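Local coordinates for protein alpha-galactosidase 1 (Saccharomyces cerevisiae, PDB 3LRL) that hydrolyses terminal, non-reducing alpha-D-galactose residues from alpha-D-galactosides such as galactose oligosaccharides, galactomannans and galactolipids, at residues P180-L185 with I200-R205; G158-S163 with Q190-Y195; G117-A122 with N150-G155. The protein carries 1 engineered substitution. All blocks are in the same frame, centred on the assembly; numbering follows the deposited sequence.

How the contacts relate
All three contacts belong to the catalytic barrel domain and lie on the same side of the chain's centre. Contact 1 pairs two barrel strands. Contact 2 joins the loop after strand 182-185 to the start of helix 160-176, and contact 3 joins two loops that follow barrel strands. Contacts 1 and 3 have centres 18 Å apart and do not touch, yet both reach the bound galactose, through Arg205 and Cys121. Contact 2 touches both of the others. Trp204 CB of contact 1 packs on Thr193 CG2 of contact 2 at 3.6 Å. Gln190 OE1 of contact 2 lies 2.7 Å from Asn150 ND2 of contact 3, probably hydrogen-bonded. Contacts 2 and 3 also meet a neighbouring subunit.

Contact 1 (P180-L185 with I200-R205); sequences PVFYSL and IANSWR. Engineered in segment 180-185: Val181 (natural residue Ile). With GLA (alpha-D-galactopyranose), chain D.
Two adjacent parallel strands of the catalytic barrel, 182-185 and 203-205, meet here through Ser184 with Ser203 and Leu185 with Trp204. Leu185 is bonded on both its N and its O: N donates to Ser203 O at 3.0 Å, and O accepts from Arg205 N. Just before strand 203-205, Asn202 bonds to Tyr183 twice. Its backbone N donates to Tyr183 O at 2.9 Å, in the carbonyl plane. Its amide, swung beside its own backbone N (chi1 -61°), brings OD1 to Tyr183 N at 3.1 Å in a nearly straight bond (170°). Asn202 CB lies over one face of the Phe182 ring, a CH-pi contact 3.6 Å from the centroid. Asn202 ND2 is held by Asn24 and Gly256. The Tyr183 ring receives Ile200 O at its edge, while Ala201 CB packs against both Tyr183 CD2 and Leu185 CD1, the latter at 3.4 Å. Tyr183 OH bonds to Tyr167 O on helix 160-176. On the face with Ser184 and Ser203, one water accepts from both hydroxyls and donates to Leu185 O; Ser203 OG is also bonded to Gln31. At the strand end, the bent Arg205 chain brings its guanidinium edge to the galactose. NH1 and NH2 both donate to GLA O2, at 2.8 and 2.9 Å. NH2 also bonds to Asp209, so Arg205 touches both the sugar and the proton donor. The strands belong to the beta-alpha-beta unit 182-185, 193-196, 203-205 of a TIM barrel, whose active site lies at the C-terminal strand ends, as in glycosyl hydrolase family 27.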
# COMPACT_ATOMS: atom_id res chain seq x y z
N PRO A 180 10.23 -3.45 -38.27
CA PRO A 180 10.39 -2.49 -37.18
C PRO A 180 9.08 -1.81 -36.79
O PRO A 180 8.40 -1.20 -37.62
CB PRO A 180 11.40 -1.47 -37.75
CG PRO A 180 12.19 -2.25 -38.78
CD PRO A 180 11.11 -3.11 -39.42
N VAL A 181 8.71 -1.94 -35.52
CA VAL A 181 7.51 -1.29 -35.00
C VAL A 181 7.90 -0.56 -33.72
O VAL A 181 8.41 -1.19 -32.76
CB VAL A 181 6.31 -2.30 -34.82
CG1 VAL A 181 5.11 -1.66 -34.08
CG2 VAL A 181 5.81 -2.85 -36.17
N PHE A 182 7.74 0.75 -33.71
CA PHE A 182 7.85 1.54 -32.49
C PHE A 182 6.73 1.07 -31.55
O PHE A 182 5.56 1.05 -31.94
CB PHE A 182 7.69 3.02 -32.81
CG PHE A 182 8.10 3.93 -31.68
CD1 PHE A 182 7.31 4.05 -30.53
CD2 PHE A 182 9.26 4.68 -31.78
CE1 PHE A 182 7.69 4.90 -29.50
CE2 PHE A 182 9.65 5.53 -30.76
CZ PHE A 182 8.85 5.62 -29.61
N TYR A 183 7.11 0.67 -30.34
CA TYR A 183 6.18 0.04 -29.40
C TYR A 183 5.88 0.95 -28.22
O TYR A 183 6.76 1.27 -27.43
CB TYR A 183 6.77 -1.28 -28.91
CG TYR A 183 5.84 -2.17 -28.11
CD1 TYR A 183 4.47 -2.20 -28.36
CD2 TYR A 183 6.36 -3.01 -27.14
CE1 TYR A 183 3.62 -3.04 -27.63
CE2 TYR A 183 5.52 -3.85 -26.39
CZ TYR A 183 4.16 -3.88 -26.64
OH TYR A 183 3.37 -4.72 -25.89
N SER A 184 4.62 1.36 -28.15
CA SER A 184 4.15 2.36 -27.20
C SER A 184 3.14 1.73 -26.23
O SER A 184 2.00 1.47 -26.60
CB SER A 184 3.49 3.48 -27.99
OG SER A 184 2.58 4.25 -27.20
N LEU A 185 3.59 1.48 -24.99
CA LEU A 185 2.72 0.95 -23.93
C LEU A 185 1.73 2.00 -23.43
O LEU A 185 2.08 3.17 -23.25
CB LEU A 185 3.55 0.42 -22.75
CG LEU A 185 4.09 -1.02 -22.69
CD1 LEU A 185 4.56 -1.57 -24.01
CD2 LEU A 185 5.20 -1.15 -21.60
N ILE A 200 11.39 -3.96 -23.16
CA ILE A 200 10.39 -4.51 -24.05
C ILE A 200 9.66 -3.47 -24.89
O ILE A 200 8.82 -3.84 -25.70
CB ILE A 200 9.35 -5.40 -23.26
CG1 ILE A 200 8.69 -4.61 -22.11
CG2 ILE A 200 10.02 -6.70 -22.76
CD1 ILE A 200 7.31 -5.12 -21.73
N ALA A 201 9.96 -2.18 -24.69
CA ALA A 201 9.17 -1.09 -25.30
C ALA A 201 9.92 0.24 -25.40
O ALA A 201 10.89 0.46 -24.68
CB ALA A 201 7.85 -0.89 -24.54
N ASN A 202 9.43 1.10 -26.30
CA ASN A 202 10.02 2.42 -26.57
C ASN A 202 9.44 3.60 -25.77
O ASN A 202 10.10 4.63 -25.60
CB ASN A 202 9.94 2.74 -28.07
CG ASN A 202 10.69 1.75 -28.90
OD1 ASN A 202 10.13 1.15 -29.84
ND2 ASN A 202 11.96 1.53 -28.56
N SER A 203 8.19 3.47 -25.33
CA SER A 203 7.66 4.43 -24.36
C SER A 203 6.57 3.77 -23.55
O SER A 203 6.12 2.67 -23.90
CB SER A 203 7.15 5.71 -25.04
OG SER A 203 6.06 5.43 -25.90
N TRP A 204 6.15 4.43 -22.47
CA TRP A 204 5.07 3.92 -21.62
C TRP A 204 4.28 5.06 -20.98
O TRP A 204 4.83 5.94 -20.32
CB TRP A 204 5.59 2.97 -20.52
CG TRP A 204 6.82 3.48 -19.84
CD1 TRP A 204 6.87 4.25 -18.71
CD2 TRP A 204 8.17 3.27 -20.25
NE1 TRP A 204 8.18 4.53 -18.40
CE2 TRP A 204 9.00 3.96 -19.34
CE3 TRP A 204 8.77 2.58 -21.32
CZ2 TRP A 204 10.39 3.96 -19.45
CZ3 TRP A 204 10.16 2.57 -21.43
CH2 TRP A 204 10.95 3.26 -20.48
N ARG A 205 2.97 5.04 -21.18
CA ARG A 205 2.07 5.93 -20.43
C ARG A 205 2.31 5.64 -18.96
O ARG A 205 2.29 4.47 -18.53
CB ARG A 205 0.62 5.70 -20.83
CG ARG A 205 0.26 6.29 -22.20
CD ARG A 205 -0.11 7.79 -22.09
NE ARG A 205 -1.21 7.96 -21.14
CZ ARG A 205 -2.49 7.75 -21.43
NH1 ARG A 205 -2.86 7.40 -22.64
NH2 ARG A 205 -3.41 7.90 -20.50
C1 GLA D . -7.37 5.03 -22.75
C2 GLA D . -5.94 5.54 -23.09
C3 GLA D . -5.92 6.07 -24.54
C4 GLA D . -6.78 5.26 -25.57
C5 GLA D . -8.16 4.86 -25.05
C6 GLA D . -8.87 3.92 -26.02
O2 GLA D . -5.43 6.50 -22.10
O3 GLA D . -4.59 6.22 -24.97
O4 GLA D . -6.15 4.08 -26.03
O5 GLA D . -7.99 4.23 -23.77
O6 GLA D . -9.93 4.54 -26.74
O HOH W 1 3.47 5.28 -24.78

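Contact 2 (G158-S163 with Q190-Y195); sequences GTPEIS and QDLTFY
Asp191 carries the polar part of this contact with Gly158 and Ser163. Its CG lies beside the backbone N (chi1 -52°), which aims the carboxylate at the start of helix 160-176. OD2 accepts two bonds. Ser163 OG donates to it at 2.6 Å on the anti lone pair, and Gly158 N comes in on the syn side at 2.8 Å, 26° out of the carboxylate plane. The two bonds grip OD2 from its syn and anti sides, which should limit turning of the carboxylate, and the nearby helix N-terminus would probably stabilise its negative charge. Water extends the network: one molecule donates to Ser163 OG at 2.7 Å and to Gln190 OE1 at 2.6 Å. Gln190 OE1 is also bonded by Asn150 ND2.

The helix has its own cap. Thr159 is the N-cap residue, and its OG1 accepts a weak bond from Ile162 N. In the barrel, the contact thus joins the loop after strand 182-185 to the N-terminus of the helix that precedes that strand.

Apolar contact is slight. Pro160 CG approaches Leu192 CD1 at 4.3 Å, and Pro160 CG also lies 3.6 Å from Asp191 O. Phe157 of a neighbouring subunit packs on both Pro160 and Leu192.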
# COMPACT_ATOMS: atom_id res chain seq x y z
N GLY A 158 -1.73 -6.25 -11.52
CA GLY A 158 -1.75 -6.26 -10.06
C GLY A 158 -0.38 -6.39 -9.42
O GLY A 158 -0.22 -6.07 -8.25
N THR A 159 0.60 -6.84 -10.20
CA THR A 159 1.99 -6.97 -9.78
C THR A 159 2.83 -6.64 -11.02
O THR A 159 2.33 -6.81 -12.15
CB THR A 159 2.33 -8.42 -9.34
OG1 THR A 159 2.26 -9.29 -10.47
CG2 THR A 159 1.39 -8.91 -8.26
N PRO A 160 4.07 -6.13 -10.83
CA PRO A 160 4.97 -5.87 -11.98
C PRO A 160 5.16 -7.05 -12.93
O PRO A 160 5.08 -6.89 -14.14
CB PRO A 160 6.30 -5.50 -11.29
CG PRO A 160 5.84 -4.83 -10.00
CD PRO A 160 4.67 -5.68 -9.56
N GLU A 161 5.39 -8.23 -12.37
CA GLU A 161 5.63 -9.42 -13.15
C GLU A 161 4.52 -9.78 -14.14
O GLU A 161 4.81 -10.03 -15.31
CB GLU A 161 5.89 -10.60 -12.21
CG GLU A 161 6.54 -11.77 -12.93
CD GLU A 161 6.23 -13.11 -12.28
OE1 GLU A 161 7.13 -14.00 -12.33
OE2 GLU A 161 5.11 -13.29 -11.73
N ILE A 162 3.27 -9.83 -13.67
CA ILE A 162 2.13 -10.17 -14.53
C ILE A 162 1.84 -9.13 -15.63
O ILE A 162 1.52 -9.50 -16.76
CB ILE A 162 0.84 -10.53 -13.70
CG1 ILE A 162 -0.18 -11.26 -14.59
CG2 ILE A 162 0.23 -9.31 -13.05
CD1 ILE A 162 -1.35 -11.91 -13.82
N SER A 163 1.98 -7.85 -15.32
CA SER A 163 1.82 -6.83 -16.35
C SER A 163 2.96 -6.87 -17.38
O SER A 163 2.69 -6.83 -18.60
CB SER A 163 1.63 -5.44 -15.73
OG SER A 163 0.35 -5.33 -15.15
N GLN A 190 0.55 1.45 -14.50
CA GLN A 190 0.11 0.37 -13.62
C GLN A 190 1.24 -0.63 -13.34
O GLN A 190 1.99 -1.02 -14.26
CB GLN A 190 -1.14 -0.31 -14.19
CG GLN A 190 -1.84 -1.38 -13.32
CD GLN A 190 -3.11 -1.90 -14.01
OE1 GLN A 190 -3.06 -2.55 -15.09
NE2 GLN A 190 -4.25 -1.60 -13.40
N ASP A 191 1.37 -1.01 -12.07
CA ASP A 191 2.42 -1.93 -11.62
C ASP A 191 3.85 -1.45 -11.93
O ASP A 191 4.72 -2.24 -12.27
CB ASP A 191 2.19 -3.37 -12.13
CG ASP A 191 0.81 -3.87 -11.81
OD1 ASP A 191 0.40 -3.67 -10.66
OD2 ASP A 191 0.13 -4.44 -12.69
N LEU A 192 4.06 -0.13 -11.79
CA LEU A 192 5.38 0.50 -11.76
C LEU A 192 6.08 0.37 -13.11
O LEU A 192 7.21 -0.09 -13.18
CB LEU A 192 6.24 -0.03 -10.60
CG LEU A 192 5.71 0.11 -9.16
CD1 LEU A 192 6.18 -0.99 -8.18
CD2 LEU A 192 6.06 1.47 -8.64
N THR A 193 5.42 0.81 -14.17
CA THR A 193 5.90 0.58 -15.53
C THR A 193 7.28 1.17 -15.81
O THR A 193 8.05 0.60 -16.61
CB THR A 193 4.90 1.10 -16.55
OG1 THR A 193 3.58 0.75 -16.11
CG2 THR A 193 5.19 0.48 -17.92
N PHE A 194 7.61 2.28 -15.16
CA PHE A 194 8.90 2.92 -15.37
C PHE A 194 10.06 1.93 -15.11
O PHE A 194 11.14 2.05 -15.70
CB PHE A 194 9.05 4.18 -14.49
CG PHE A 194 8.91 3.92 -13.01
CD1 PHE A 194 10.00 3.50 -12.27
CD2 PHE A 194 7.70 4.08 -12.37
CE1 PHE A 194 9.87 3.23 -10.92
CE2 PHE A 194 7.56 3.83 -11.03
CZ PHE A 194 8.65 3.41 -10.29
N TYR A 195 9.82 0.94 -14.24
CA TYR A 195 10.86 -0.01 -13.87
C TYR A 195 11.16 -1.05 -14.96
O TYR A 195 12.33 -1.48 -15.09
CB TYR A 195 10.49 -0.75 -12.59
CG TYR A 195 11.03 -0.16 -11.31
CD1 TYR A 195 10.23 -0.12 -10.15
CD2 TYR A 195 12.34 0.36 -11.23
CE1 TYR A 195 10.73 0.41 -8.94
CE2 TYR A 195 12.84 0.89 -10.03
CZ TYR A 195 12.04 0.91 -8.88
OH TYR A 195 12.52 1.42 -7.69
O HOH W 2 -0.90 -3.28 -16.34

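Contact 3 (G117-A122 with N150-G155); sequences GEYTCA and NCYNKG. With GLA (alpha-D-galactopyranose), chain D; GLC (alpha-D-glucopyranose), chain B.
Tyr152 O accepts from Glu118 N at 2.8 Å, the one hydrogen bond between 117-122 and 150-155. Beside it the backbones run very close: Gly117 CA lies 3.0 Å from Tyr152 O and makes a CA-H...O contact with Cys151 O at 3.4 Å. A side chain on Gly117 would clash with these carbonyl oxygens. Cys151 O is also held by Ser115 OG.

A disulfide makes the second link. Cys121 SG and Cys151 SG are 2.0 Å apart, with chi3 at 92°. Cys121 SG also lies 3.1 Å from GLA O5, so the bridge borders the galactose site close to the nucleophile Asp149.

The third link is aromatic. The edge of Tyr119 faces the ring of Tyr152 in a T-shaped stack, centroids 6.0 Å apart and planes at 87°. CG anti to the carbonyl carbon (chi1 -53°) carries the Tyr152 ring toward 117-122, and CD1 touches Tyr119 CB at 3.7 Å. Its OH bonds to Val19 N of a neighbouring subunit. With an alanine in its place, the Tyr119 edge would probably lose the ring it meets, and Val19 N of that subunit its hydroxyl partner.

Glu118 and Lys154 cross at about a right angle, CB against CD at 3.8 Å. The contact ties the loop between strand 109-115 and helix 131-140 to the loop between strand 145-149 and helix 160-176.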
# COMPACT_ATOMS: atom_id res chain seq x y z
N GLY A 117 -5.95 -6.74 -23.86
CA GLY A 117 -7.10 -7.27 -23.19
C GLY A 117 -8.03 -7.87 -24.21
O GLY A 117 -7.74 -7.91 -25.40
N GLU A 118 -9.17 -8.33 -23.71
CA GLU A 118 -10.20 -8.94 -24.52
C GLU A 118 -10.87 -7.95 -25.49
O GLU A 118 -11.25 -8.30 -26.62
CB GLU A 118 -11.23 -9.51 -23.57
CG GLU A 118 -12.20 -10.42 -24.22
CD GLU A 118 -13.28 -10.86 -23.27
OE1 GLU A 118 -14.16 -11.62 -23.76
OE2 GLU A 118 -13.27 -10.47 -22.05
N TYR A 119 -11.02 -6.72 -25.05
CA TYR A 119 -11.60 -5.70 -25.91
C TYR A 119 -10.69 -4.49 -25.84
O TYR A 119 -9.86 -4.38 -24.91
CB TYR A 119 -13.04 -5.34 -25.46
CG TYR A 119 -13.99 -6.52 -25.45
CD1 TYR A 119 -14.29 -7.19 -24.26
CD2 TYR A 119 -14.56 -6.99 -26.63
CE1 TYR A 119 -15.15 -8.29 -24.25
CE2 TYR A 119 -15.43 -8.10 -26.64
CZ TYR A 119 -15.72 -8.74 -25.45
OH TYR A 119 -16.57 -9.84 -25.45
N THR A 120 -10.83 -3.59 -26.80
CA THR A 120 -10.24 -2.27 -26.69
C THR A 120 -11.10 -1.44 -25.72
O THR A 120 -12.19 -1.87 -25.32
CB THR A 120 -10.11 -1.58 -28.08
OG1 THR A 120 -11.41 -1.31 -28.61
CG2 THR A 120 -9.33 -2.45 -29.07
N CYS A 121 -10.63 -0.26 -25.33
CA CYS A 121 -11.42 0.55 -24.39
C CYS A 121 -12.81 0.91 -24.90
O CYS A 121 -13.74 0.99 -24.12
CB CYS A 121 -10.68 1.80 -23.95
SG CYS A 121 -9.10 1.44 -23.19
N ALA A 122 -12.96 1.09 -26.21
CA ALA A 122 -14.27 1.38 -26.82
C ALA A 122 -15.04 0.11 -27.23
O ALA A 122 -16.08 0.19 -27.88
CB ALA A 122 -14.12 2.32 -28.00
N ASN A 150 -4.73 -0.99 -22.20
CA ASN A 150 -4.82 -1.84 -21.01
C ASN A 150 -6.25 -2.10 -20.49
O ASN A 150 -6.46 -2.47 -19.32
CB ASN A 150 -3.95 -1.25 -19.91
CG ASN A 150 -3.84 -2.15 -18.65
OD1 ASN A 150 -3.74 -3.37 -18.73
ND2 ASN A 150 -3.84 -1.51 -17.50
N CYS A 151 -7.23 -1.90 -21.36
CA CYS A 151 -8.63 -2.17 -21.03
C CYS A 151 -8.94 -3.66 -21.15
O CYS A 151 -8.39 -4.35 -22.01
CB CYS A 151 -9.56 -1.33 -21.92
SG CYS A 151 -9.58 0.46 -21.46
N TYR A 152 -9.80 -4.14 -20.25
CA TYR A 152 -10.31 -5.51 -20.23
C TYR A 152 -9.17 -6.54 -20.26
O TYR A 152 -9.16 -7.46 -21.08
CB TYR A 152 -11.37 -5.72 -21.35
CG TYR A 152 -12.46 -4.68 -21.29
CD1 TYR A 152 -12.50 -3.62 -22.21
CD2 TYR A 152 -13.44 -4.72 -20.29
CE1 TYR A 152 -13.49 -2.63 -22.13
CE2 TYR A 152 -14.42 -3.75 -20.20
CZ TYR A 152 -14.45 -2.71 -21.12
OH TYR A 152 -15.43 -1.74 -21.00
N ASN A 153 -8.23 -6.38 -19.35
CA ASN A 153 -7.03 -7.22 -19.34
C ASN A 153 -7.20 -8.56 -18.64
O ASN A 153 -6.24 -9.31 -18.48
CB ASN A 153 -5.84 -6.44 -18.77
CG ASN A 153 -6.12 -5.89 -17.38
OD1 ASN A 153 -6.87 -6.48 -16.60
ND2 ASN A 153 -5.51 -4.75 -17.07
N LYS A 154 -8.44 -8.86 -18.25
CA LYS A 154 -8.86 -10.18 -17.71
C LYS A 154 -8.09 -10.61 -16.47
O LYS A 154 -7.67 -11.76 -16.35
CB LYS A 154 -8.79 -11.26 -18.80
CG LYS A 154 -9.71 -11.00 -20.00
CD LYS A 154 -9.30 -11.80 -21.23
CE LYS A 154 -10.12 -13.06 -21.35
NZ LYS A 154 -9.60 -13.96 -22.44
N GLY A 155 -7.89 -9.68 -15.54
CA GLY A 155 -7.28 -10.01 -14.27
C GLY A 155 -5.77 -10.09 -14.30
O GLY A 155 -5.15 -10.29 -13.27
C1 GLA D . -7.37 5.03 -22.75
C2 GLA D . -5.94 5.54 -23.09
C3 GLA D . -5.92 6.07 -24.54
C4 GLA D . -6.78 5.26 -25.57
C5 GLA D . -8.16 4.86 -25.05
C6 GLA D . -8.87 3.92 -26.02
O2 GLA D . -5.43 6.50 -22.10
O3 GLA D . -4.59 6.22 -24.97
O4 GLA D . -6.15 4.08 -26.03
O5 GLA D . -7.99 4.23 -23.77
O6 GLA D . -9.93 4.54 -26.74
C1 GLC B . -12.38 4.20 -20.70
C2 GLC B . -12.54 4.15 -19.16
C3 GLC B . -11.46 4.91 -18.38
C4 GLC B . -10.09 4.63 -19.00
C5 GLC B . -10.08 5.08 -20.45
C6 GLC B . -8.72 4.73 -21.02
O1 GLC B . -12.73 2.93 -21.20
O2 GLC B . -13.83 4.62 -18.80
O3 GLC B . -11.48 4.46 -17.06
O4 GLC B . -9.02 5.29 -18.34
O5 GLC B . -11.09 4.46 -21.24
O6 GLC B . -8.34 5.71 -21.95